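Local coordinates for uncharacterized hypothetical protein (Bacteroides vulgatus, PDB 4FMR) that is of unknown function but probably binds DNA, pairing an HU/IHF-like DNA-binding domain with a second domain of immunoglobulin-like fold, at residues 36-39 with 40-44; 47-51 with 52-56; 190-194 with 195-199. One frame throughout, in Å; residues are numbered along the deposited sequence.

Contact 1. Residues 36-39 with 40-44; sequences EIIL and DRMVA
Arg41 N donates to Ile37 O at 2.8 Å, the shortest of four successive bonds by which residues 40-43 reach back one helical turn to residues 36-39. The next bond, from Met42 N to Ile38 O, is 3.0 Å long. Outside the backbone, a water joins the carboxylates of Glu36 and Asp40: it donates to Asp40 OD2 at 2.6 Å and, more weakly, to Glu36 OE2. Asp40 turns its CG to the side of its backbone N (chi1 -65°), which folds the carboxylate back over Glu36 O, with CG 3.1 Å from that oxygen. Its OD1 forms a salt bridge with Arg51, whose guanidinium also gives Glu36 O a weak hydrogen bond. Arg41 runs extended from CG to NE alongside Ile37, and Ile37 CG2 covers one guanidinium face, 3.6 Å from Arg41 NE; the charge itself is met by Glu73 of the second subunit. On the buried flank, the SE atom of Met42, a selenomethionine, lies 4.0 Å from Ile38 CG2 and 4.1 Å from Leu39 CD2. Ile38 also packs on Met61 of the second subunit, and Met42 on Gly57 of that chain. This part of helix 35-45 is thus a worked example of an amphipathic helix, acidic on one flank and apolar on another. Two like charges stand close on the acidic flank, and the water between them, together with the arginine at Asp40, probably offsets their repulsion and helps keep Asp40 ionised.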
loop_
_atom_site.group_PDB
_atom_site.type_symbol
_atom_site.label_atom_id
_atom_site.label_comp_id
_atom_site.label_asym_id
_atom_site.label_seq_id
_atom_site.Cartn_x
_atom_site.Cartn_y
_atom_site.Cartn_z
ATOM N N GLU B 36 1.863 12.206 17.476
ATOM C CA GLU B 36 2.446 12.942 18.591
ATOM C C GLU B 36 3.967 13.035 18.456
ATOM O O GLU B 36 4.506 14.113 18.619
ATOM C CB GLU B 36 2.069 12.307 19.947
ATOM C CG GLU B 36 2.504 13.194 21.106
ATOM C CD GLU B 36 2.539 12.648 22.525
ATOM O OE1 GLU B 36 2.566 11.409 22.714
ATOM O OE2 GLU B 36 2.632 13.482 23.453
ATOM N N ILE B 37 4.649 11.928 18.147
ATOM C CA ILE B 37 6.113 11.899 17.995
ATOM C C ILE B 37 6.526 12.679 16.711
ATOM O O ILE B 37 7.485 13.464 16.748
ATOM C CB ILE B 37 6.624 10.425 18.005
ATOM C CG1 ILE B 37 6.359 9.782 19.402
ATOM C CG2 ILE B 37 8.117 10.345 17.657
ATOM C CD1 ILE B 37 6.032 8.242 19.347
ATOM N N ILE B 38 5.772 12.482 15.604
ATOM C CA ILE B 38 5.981 13.177 14.331
ATOM C C ILE B 38 5.968 14.672 14.588
ATOM O O ILE B 38 6.905 15.342 14.201
ATOM C CB ILE B 38 4.936 12.757 13.255
ATOM C CG1 ILE B 38 5.157 11.302 12.819
ATOM C CG2 ILE B 38 4.949 13.725 12.036
ATOM C CD1 ILE B 38 4.021 10.685 12.043
ATOM N N LEU B 39 4.951 15.181 15.279
ATOM C CA LEU B 39 4.822 16.607 15.611
ATOM C C LEU B 39 5.983 17.094 16.474
ATOM O O LEU B 39 6.492 18.186 16.240
ATOM C CB LEU B 39 3.482 16.874 16.328
ATOM C CG LEU B 39 2.257 16.951 15.403
ATOM C CD1 LEU B 39 0.962 16.872 16.201
ATOM C CD2 LEU B 39 2.304 18.202 14.534
ATOM N N ASP B 40 6.401 16.296 17.461
ATOM C CA ASP B 40 7.544 16.627 18.309
ATOM C C ASP B 40 8.840 16.701 17.490
ATOM O O ASP B 40 9.650 17.578 17.744
ATOM C CB ASP B 40 7.710 15.593 19.435
ATOM C CG ASP B 40 6.591 15.532 20.455
ATOM O OD1 ASP B 40 5.741 16.458 20.466
ATOM O OD2 ASP B 40 6.518 14.516 21.191
ATOM N N ARG B 41 9.025 15.792 16.506
ATOM C CA ARG B 41 10.239 15.772 15.684
ATOM C C ARG B 41 10.256 16.944 14.670
ATOM O O ARG B 41 11.343 17.456 14.338
ATOM C CB ARG B 41 10.408 14.425 14.978
ATOM C CG ARG B 41 10.825 13.307 15.922
ATOM C CD ARG B 41 10.983 12.017 15.169
ATOM N NE ARG B 41 11.251 10.881 16.055
ATOM C CZ ARG B 41 11.454 9.640 15.629
ATOM N NH1 ARG B 41 11.426 9.365 14.334
ATOM N NH2 ARG B 41 11.699 8.666 16.496
HETATM N N MSE B 42 9.071 17.404 14.248
HETATM C CA MSE B 42 8.933 18.535 13.321
HETATM C C MSE B 42 9.405 19.820 13.999
HETATM O O MSE B 42 10.196 20.576 13.429
HETATM C CB MSE B 42 7.478 18.673 12.854
HETATM C CG MSE B 42 7.063 17.630 11.836
HETATM SE SE MSE B 42 5.130 17.645 11.561
HETATM C CE MSE B 42 4.997 19.401 10.556
ATOM N N VAL B 43 8.925 20.039 15.234
ATOM C CA VAL B 43 9.269 21.169 16.105
ATOM C C VAL B 43 10.778 21.122 16.444
ATOM O O VAL B 43 11.453 22.162 16.399
ATOM C CB VAL B 43 8.376 21.134 17.376
ATOM C CG1 VAL B 43 8.897 22.078 18.459
ATOM C CG2 VAL B 43 6.944 21.480 17.012
ATOM N N ALA B 44 11.302 19.917 16.739
ATOM C CA ALA B 44 12.729 19.721 17.018
ATOM C C ALA B 44 13.602 20.164 15.784
ATOM O O ALA B 44 14.567 20.912 15.953
ATOM C CB ALA B 44 12.990 18.259 17.384
HETATM O O HOH W 1 5.174 14.145 23.380
#

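Contact 2. Residues 47-51 with 52-56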
loop_
_atom_site.group_PDB
_atom_site.type_symbol
_atom_site.label_atom_id
_atom_site.label_comp_id
_atom_site.label_asym_id
_atom_site.label_seq_id
_atom_site.Cartn_x
_atom_site.Cartn_y
_atom_site.Cartn_z
ATOM N N PRO B 47 12.519 24.946 14.849
ATOM C CA PRO B 47 11.968 25.686 16.011
ATOM C C PRO B 47 11.154 26.932 15.613
ATOM O O PRO B 47 10.541 27.548 16.480
ATOM C CB PRO B 47 13.223 26.082 16.808
ATOM C CG PRO B 47 14.304 25.154 16.315
ATOM C CD PRO B 47 13.996 24.988 14.855
ATOM N N GLY B 48 11.137 27.254 14.316
ATOM C CA GLY B 48 10.362 28.345 13.737
ATOM C C GLY B 48 8.866 28.076 13.669
ATOM O O GLY B 48 8.078 29.024 13.586
ATOM N N VAL B 49 8.459 26.794 13.712
ATOM C CA VAL B 49 7.046 26.396 13.633
ATOM C C VAL B 49 6.428 26.284 15.041
ATOM O O VAL B 49 7.106 25.906 16.004
ATOM C CB VAL B 49 6.801 25.068 12.818
ATOM C CG1 VAL B 49 7.323 25.170 11.382
ATOM C CG2 VAL B 49 7.355 23.819 13.518
ATOM N N ARG B 50 5.128 26.601 15.135
ATOM C CA ARG B 50 4.317 26.459 16.346
ATOM C C ARG B 50 3.642 25.081 16.270
ATOM O O ARG B 50 3.005 24.768 15.263
ATOM C CB ARG B 50 3.303 27.625 16.464
ATOM C CG ARG B 50 2.387 27.548 17.686
ATOM C CD ARG B 50 1.498 28.775 17.839
ATOM N NE ARG B 50 0.625 28.647 19.009
ATOM C CZ ARG B 50 0.972 28.970 20.253
ATOM N NH1 ARG B 50 2.181 29.463 20.510
ATOM N NH2 ARG B 50 0.116 28.797 21.252
ATOM N N ARG B 51 3.837 24.238 17.297
ATOM C CA ARG B 51 3.335 22.860 17.340
ATOM C C ARG B 51 1.797 22.771 17.154
ATOM O O ARG B 51 1.330 21.877 16.454
ATOM C CB ARG B 51 3.734 22.196 18.663
ATOM C CG ARG B 51 3.664 20.681 18.564
ATOM C CD ARG B 51 3.838 20.048 19.918
ATOM N NE ARG B 51 3.828 18.582 19.856
ATOM C CZ ARG B 51 2.730 17.832 19.833
ATOM N NH1 ARG B 51 1.534 18.398 19.791
ATOM N NH2 ARG B 51 2.822 16.509 19.825
ATOM N N GLU B 52 1.032 23.690 17.773
ATOM C CA GLU B 52 -0.435 23.744 17.691
ATOM C C GLU B 52 -0.891 24.025 16.250
ATOM O O GLU B 52 -1.910 23.478 15.823
ATOM C CB GLU B 52 -1.012 24.821 18.639
ATOM C CG GLU B 52 -0.800 24.562 20.129
ATOM C CD GLU B 52 0.588 24.740 20.735
ATOM O OE1 GLU B 52 1.504 25.258 20.052
ATOM O OE2 GLU B 52 0.751 24.350 21.915
ATOM N N THR B 53 -0.137 24.876 15.511
ATOM C CA THR B 53 -0.424 25.224 14.118
ATOM C C THR B 53 -0.148 24.008 13.230
ATOM O O THR B 53 -0.910 23.739 12.292
ATOM C CB THR B 53 0.391 26.469 13.685
ATOM O OG1 THR B 53 0.057 27.529 14.575
ATOM C CG2 THR B 53 0.071 26.923 12.252
HETATM N N MSE B 54 0.938 23.269 13.540
HETATM C CA MSE B 54 1.323 22.071 12.808
HETATM C C MSE B 54 0.301 20.969 13.017
HETATM O O MSE B 54 -0.040 20.296 12.057
HETATM C CB MSE B 54 2.717 21.612 13.249
HETATM C CG MSE B 54 3.839 22.616 12.929
HETATM SE SE MSE B 54 4.095 22.888 11.008
HETATM C CE MSE B 54 2.783 24.335 10.647
ATOM N N ALA B 55 -0.183 20.786 14.272
ATOM C CA ALA B 55 -1.178 19.792 14.655
ATOM C C ALA B 55 -2.511 20.065 13.933
ATOM O O ALA B 55 -3.077 19.136 13.373
ATOM C CB ALA B 55 -1.365 19.790 16.168
ATOM N N LEU B 56 -2.969 21.335 13.896
ATOM C CA LEU B 56 -4.169 21.755 13.179
ATOM C C LEU B 56 -4.012 21.482 11.656
ATOM O O LEU B 56 -4.924 20.931 11.051
ATOM C CB LEU B 56 -4.471 23.244 13.457
ATOM C CG LEU B 56 -5.421 23.984 12.477
ATOM C CD1 LEU B 56 -6.877 23.544 12.656
ATOM C CD2 LEU B 56 -5.314 25.482 12.653
#
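Val49 begins the contact by laying its isopropyl group across Met54 at about a right angle, with CG2 3.8 Å from Met54 CG and CB 3.9 Å from the selenium atom SE of that selenomethionine. Arg50 follows at the N-cap position. Its carbonyl oxygen takes the first helical bond, from Met54 N at 3.1 Å, and a weak second one from Thr53 N. The Arg50 side chain leaves with CG opposite the backbone N (chi1 179°) and stays extended to NE, a course that sets one guanidinium face against the Glu52 carboxylate. There the two flat groups stack, their planes 28° apart, and the Glu52 OE1 to Arg50 NE salt bridge is long at 3.7 Å; the oxygen sits over a face, where no N-H points at it, so the attraction is one of charge alone. Thr53 crosses the same chain at about a right angle, OG1 lying 3.8 Å from Arg50 CB. Arg51 continues the helix, its O accepting from Ala55 N at 2.9 Å. Helix 51-70 thereby starts from the loop after helix 35-45: Met54 leans on Leu39 and Met42 of that earlier helix, while Val49 packs on Leu60 of the second subunit and Thr53 on Met54 of the second subunit.

Contact 3. Residues 190-194 with 195-199; sequences IVLNE and PSRLI
Val191 and Leu192 both face Ile199, a classic beta bulge in a short antiparallel hairpin. One acceptor serves the pair: Ile199 O binds Val191 N at 2.8 Å and, more weakly, Leu192 N at 3.3 Å. The helix-like psi of Val191 (-39°) puts the two N-H groups on the same oxygen. Normal pairing resumes at Leu192 O, which accepts Ile199 N at 3.0 Å and also receives a CA-H contact from Leu198. Beyond it, Glu194 N donates to Arg197 O at 3.1 Å, with a weak return bond from Arg197 N to Glu194 O closing the turn through Pro195 and Ser196. Across that turn Glu194 and Arg197 form a salt bridge. Glu194 OE1 offers its syn lone pair to Arg197 NH2 at 2.9 Å, close to the guanidinium plane, and takes a weaker bond from NE. The bend at chi3 of Arg197 (57°) swings the group beside the carboxylate, nearly coplanar with it. Leu192 CD2 approaches NE of that arginine to 3.5 Å and Ile199 CD1 to 3.7 Å, joining the salt bridge to the apolar patch of Leu192 and Ile199. A methionine replacing Arg197 would probably leave the Glu194 carboxylate without its charged mate and free to turn away from the hairpin. On the opposite face of the sheet, Asn193 OD1 meets Leu198 CD2, but its hydrogen bond is to Val163 N. The whole is a beta hairpin with a two-residue type I turn and a classic bulge, whose strand 190-193 is outermost, within this chain, in a four-stranded antiparallel sheet of the immunoglobulin-like DUF4469 domain.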
loop_
_atom_site.group_PDB
_atom_site.type_symbol
_atom_site.label_atom_id
_atom_site.label_comp_id
_atom_site.label_asym_id
_atom_site.label_seq_id
_atom_site.Cartn_x
_atom_site.Cartn_y
_atom_site.Cartn_z
ATOM N N ILE B 190 -6.156 -20.091 18.433
ATOM C CA ILE B 190 -4.934 -20.539 17.777
ATOM C C ILE B 190 -5.465 -21.696 16.924
ATOM O O ILE B 190 -5.857 -22.713 17.486
ATOM C CB ILE B 190 -3.748 -20.899 18.718
ATOM C CG1 ILE B 190 -3.314 -19.679 19.594
ATOM C CG2 ILE B 190 -2.567 -21.465 17.880
ATOM C CD1 ILE B 190 -2.433 -20.046 20.827
ATOM N N VAL B 191 -5.653 -21.472 15.613
ATOM C CA VAL B 191 -6.287 -22.425 14.693
ATOM C C VAL B 191 -5.275 -23.461 14.148
ATOM O O VAL B 191 -5.635 -24.618 13.956
ATOM C CB VAL B 191 -6.956 -21.625 13.550
ATOM C CG1 VAL B 191 -7.691 -22.544 12.580
ATOM C CG2 VAL B 191 -7.903 -20.599 14.133
ATOM N N LEU B 192 -4.049 -23.018 13.843
ATOM C CA LEU B 192 -2.957 -23.861 13.362
ATOM C C LEU B 192 -1.779 -23.583 14.262
ATOM O O LEU B 192 -1.400 -22.420 14.430
ATOM C CB LEU B 192 -2.638 -23.634 11.852
ATOM C CG LEU B 192 -1.586 -24.603 11.228
ATOM C CD1 LEU B 192 -2.009 -26.067 11.357
ATOM C CD2 LEU B 192 -1.310 -24.272 9.786
ATOM N N ASN B 193 -1.276 -24.633 14.922
ATOM C CA ASN B 193 -0.209 -24.535 15.921
ATOM C C ASN B 193 1.044 -25.359 15.524
ATOM O O ASN B 193 1.424 -26.301 16.215
ATOM C CB ASN B 193 -0.758 -25.009 17.286
ATOM C CG ASN B 193 0.064 -24.548 18.468
ATOM O OD1 ASN B 193 0.860 -23.627 18.355
ATOM N ND2 ASN B 193 -0.114 -25.173 19.637
ATOM N N GLU B 194 1.682 -24.993 14.418
ATOM C CA GLU B 194 2.867 -25.689 13.913
ATOM C C GLU B 194 4.171 -24.916 14.257
ATOM O O GLU B 194 4.102 -23.693 14.459
ATOM C CB GLU B 194 2.751 -25.879 12.392
ATOM C CG GLU B 194 1.672 -26.857 11.953
ATOM C CD GLU B 194 1.485 -27.012 10.451
ATOM O OE1 GLU B 194 1.808 -26.074 9.680
ATOM O OE2 GLU B 194 0.939 -28.063 10.054
ATOM N N PRO B 195 5.357 -25.603 14.316
ATOM C CA PRO B 195 6.612 -24.890 14.645
ATOM C C PRO B 195 6.955 -23.753 13.673
ATOM O O PRO B 195 7.335 -22.670 14.132
ATOM C CB PRO B 195 7.681 -25.993 14.578
ATOM C CG PRO B 195 6.948 -27.262 14.761
ATOM C CD PRO B 195 5.599 -27.057 14.148
ATOM N N SER B 196 6.757 -23.960 12.354
ATOM C CA SER B 196 7.102 -22.958 11.341
ATOM C C SER B 196 5.953 -21.998 10.984
ATOM O O SER B 196 6.188 -21.041 10.232
ATOM C CB SER B 196 7.579 -23.639 10.062
ATOM O OG SER B 196 8.868 -24.208 10.237
ATOM N N ARG B 197 4.730 -22.241 11.506
ATOM C CA ARG B 197 3.570 -21.427 11.150
ATOM C C ARG B 197 2.419 -21.503 12.167
ATOM O O ARG B 197 1.928 -22.588 12.511
ATOM C CB ARG B 197 3.061 -21.902 9.774
ATOM C CG ARG B 197 1.749 -21.320 9.276
ATOM C CD ARG B 197 1.452 -21.850 7.889
ATOM N NE ARG B 197 1.407 -23.311 7.882
ATOM C CZ ARG B 197 1.192 -24.053 6.804
ATOM N NH1 ARG B 197 1.009 -23.481 5.619
ATOM N NH2 ARG B 197 1.168 -25.372 6.898
ATOM N N LEU B 198 1.975 -20.329 12.608
ATOM C CA LEU B 198 0.798 -20.174 13.458
ATOM C C LEU B 198 -0.293 -19.453 12.710
ATOM O O LEU B 198 -0.027 -18.405 12.119
ATOM C CB LEU B 198 1.069 -19.398 14.773
ATOM C CG LEU B 198 2.085 -19.902 15.768
ATOM C CD1 LEU B 198 2.221 -18.900 16.926
ATOM C CD2 LEU B 198 1.737 -21.298 16.274
ATOM N N ILE B 199 -1.527 -19.958 12.801
ATOM C CA ILE B 199 -2.704 -19.275 12.285
ATOM C C ILE B 199 -3.540 -18.890 13.497
ATOM O O ILE B 199 -3.892 -19.741 14.326
ATOM C CB ILE B 199 -3.520 -20.030 11.201
ATOM C CG1 ILE B 199 -2.600 -20.391 10.000
ATOM C CG2 ILE B 199 -4.717 -19.142 10.737
ATOM C CD1 ILE B 199 -3.218 -21.239 8.901
#

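How the contacts relate
Followed from the N terminus, the three contacts come in series: each joins adjoining residues, and none nests within or crosses another. Contact 1 lies in helix 35-45, and contact 2 runs from the loop that follows into the start of helix 51-70. Their centres are about 9 Å apart, and they touch directly, Leu39 CD2 coming 3.6 Å from Ala55 N. Both also meet the second subunit, so together they bring the helical pair of the putative DNA-binding domain against it. Contact 3 closes the tight turn between strands 190-193 and 197-201 in the immunoglobulin-like domain. It lies on the opposite side of the chain's centre: the centres of contacts 1 and 3 are about 40 Å apart, those of contacts 2 and 3 about 47 Å.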